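Local coordinates for protein minor fimbrium anchoring subunit Mfa2 (Porphyromonas gingivalis, PDB 5NFI) that anchors the minor (Mfa1) fimbriae in the outer membrane through its interaction with Mfa1 and regulates the length of these adhesive filaments, at residues I271-G275 with W276-S280. Sequence-based numbering, arbitrary orientation.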
loop_
_atom_site.group_PDB
_atom_site.type_symbol
_atom_site.label_atom_id
_atom_site.label_comp_id
_atom_site.label_asym_id
_atom_site.label_seq_id
_atom_site.Cartn_x
_atom_site.Cartn_y
_atom_site.Cartn_z
ATOM N N ILE A 271 -12.898 5.211 19.670
ATOM C CA ILE A 271 -12.305 5.297 18.357
ATOM C C ILE A 271 -13.310 4.837 17.289
ATOM O O ILE A 271 -13.784 3.699 17.297
ATOM C CB ILE A 271 -10.993 4.487 18.285
ATOM C CG1 ILE A 271 -10.576 4.286 16.827
ATOM C CG2 ILE A 271 -11.140 3.157 18.988
ATOM C CD1 ILE A 271 -9.216 3.644 16.659
ATOM N N TRP A 272 -13.670 5.765 16.411
ATOM C CA TRP A 272 -14.572 5.498 15.304
ATOM C C TRP A 272 -13.756 5.304 14.035
ATOM O O TRP A 272 -12.812 6.059 13.789
ATOM C CB TRP A 272 -15.561 6.652 15.105
ATOM C CG TRP A 272 -16.482 6.920 16.256
ATOM C CD1 TRP A 272 -16.161 7.514 17.450
ATOM C CD2 TRP A 272 -17.891 6.656 16.312
ATOM N NE1 TRP A 272 -17.276 7.613 18.250
ATOM C CE2 TRP A 272 -18.351 7.097 17.572
ATOM C CE3 TRP A 272 -18.801 6.069 15.429
ATOM C CZ2 TRP A 272 -19.683 6.970 17.965
ATOM C CZ3 TRP A 272 -20.120 5.949 15.819
ATOM C CH2 TRP A 272 -20.550 6.395 17.078
ATOM N N ILE A 273 -14.114 4.302 13.233
ATOM C CA ILE A 273 -13.506 4.101 11.917
ATOM C C ILE A 273 -14.599 3.870 10.877
ATOM O O ILE A 273 -15.448 2.984 11.028
ATOM C CB ILE A 273 -12.516 2.925 11.893
ATOM C CG1 ILE A 273 -11.399 3.157 12.901
ATOM C CG2 ILE A 273 -11.872 2.792 10.499
ATOM C CD1 ILE A 273 -10.394 2.032 12.985
ATOM N N ASN A 274 -14.581 4.710 9.845
ATOM C CA ASN A 274 -15.574 4.715 8.781
ATOM C C ASN A 274 -17.000 4.614 9.303
ATOM O O ASN A 274 -17.843 3.910 8.743
ATOM C CB ASN A 274 -15.262 3.595 7.786
ATOM C CG ASN A 274 -13.978 3.867 7.017
ATOM O OD1 ASN A 274 -13.365 4.931 7.179
ATOM N ND2 ASN A 274 -13.556 2.917 6.192
ATOM N N GLY A 275 -17.273 5.335 10.381
ATOM C CA GLY A 275 -18.623 5.433 10.902
ATOM C C GLY A 275 -19.011 4.324 11.858
ATOM O O GLY A 275 -20.116 4.299 12.350
ATOM N N TRP A 276 -18.107 3.390 12.111
ATOM C CA TRP A 276 -18.366 2.359 13.108
ATOM C C TRP A 276 -17.647 2.658 14.415
ATOM O O TRP A 276 -16.501 3.107 14.420
ATOM C CB TRP A 276 -17.927 0.994 12.592
ATOM C CG TRP A 276 -18.556 0.598 11.294
ATOM C CD1 TRP A 276 -18.008 0.719 10.044
ATOM C CD2 TRP A 276 -19.841 -0.001 11.113
ATOM N NE1 TRP A 276 -18.879 0.234 9.097
ATOM C CE2 TRP A 276 -20.012 -0.213 9.726
ATOM C CE3 TRP A 276 -20.860 -0.384 11.985
ATOM C CZ2 TRP A 276 -21.166 -0.787 9.191
ATOM C CZ3 TRP A 276 -22.012 -0.959 11.450
ATOM C CH2 TRP A 276 -22.153 -1.153 10.065
ATOM N N LEU A 277 -18.314 2.406 15.526
ATOM C CA LEU A 277 -17.666 2.527 16.819
ATOM C C LEU A 277 -16.877 1.253 17.052
ATOM O O LEU A 277 -17.442 0.183 17.237
ATOM C CB LEU A 277 -18.685 2.775 17.935
ATOM C CG LEU A 277 -18.127 2.840 19.363
ATOM C CD1 LEU A 277 -17.075 3.926 19.460
ATOM C CD2 LEU A 277 -19.224 3.019 20.442
ATOM N N ILE A 278 -15.558 1.387 17.031
ATOM C CA ILE A 278 -14.646 0.248 17.067
ATOM C C ILE A 278 -14.296 -0.172 18.495
ATOM O O ILE A 278 -14.230 -1.359 18.806
ATOM C CB ILE A 278 -13.351 0.584 16.286
ATOM C CG1 ILE A 278 -13.666 0.735 14.805
ATOM C CG2 ILE A 278 -12.286 -0.462 16.503
ATOM C CD1 ILE A 278 -14.515 -0.381 14.257
ATOM N N HIS A 279 -14.059 0.815 19.353
ATOM C CA HIS A 279 -13.727 0.578 20.753
ATOM C C HIS A 279 -14.107 1.778 21.598
ATOM O O HIS A 279 -13.888 2.931 21.218
ATOM C CB HIS A 279 -12.232 0.286 20.948
ATOM C CG HIS A 279 -11.798 -1.069 20.468
ATOM N ND1 HIS A 279 -10.906 -1.241 19.426
ATOM C CD2 HIS A 279 -12.126 -2.315 20.892
ATOM C CE1 HIS A 279 -10.708 -2.533 19.230
ATOM N NE2 HIS A 279 -11.436 -3.205 20.106
ATOM N N SER A 280 -14.709 1.488 22.741
ATOM C CA SER A 280 -14.838 2.456 23.813
ATOM C C SER A 280 -13.771 2.090 24.845
ATOM O O SER A 280 -13.222 0.980 24.814
ATOM C CB SER A 280 -16.250 2.435 24.430
ATOM O OG SER A 280 -17.235 2.929 23.531
#
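Four backbone hydrogen bonds join Ile271 and Ile273 to Trp276, Ile278 and His279, making a tight antiparallel beta hairpin. At its closed end, Ile273 and Trp276 form a hydrogen-bonded pair around a type I' turn, a standard two-residue hairpin connection; both Asn274 and Gly275 take the positive phi it requires. Trp276 N donates to Ile273 O and Ile273 N to Trp276 O, each at 2.9 Å. Further along, Ile271 N bonds His279 O while Ile271 O accepts Ile278 N, also at 2.9 Å. Two residues, Ile278 and His279, thus stand opposite the single Ile271: a classic beta bulge, which agrees with the helical phi/psi of Ile278 (-88°/-42°).

Apolar contacts divide between the two faces. On one, Leu277 CD1 lies over the Trp272 indole, 4.0 Å from the centroid of its five-membered ring, a CH-pi contact. On the other, a chi1 of -67° carries Ile278 CG1 to within 3.8 Å of Ile273 CB, and Ile271 CG2 rests 3.6 Å from His279 CB.

The hairpin is C-terminal: strand 266-273 pairs with strand 249-258, and from the turn Asn274 OD1 accepts a hydrogen bond from Asp251 N of that strand; strand 276-280 follows the turn. Helix 229-233 packs against the isoleucine face, Leu229 and Ile233 touching Ile273 and Ala232 touching Ile278.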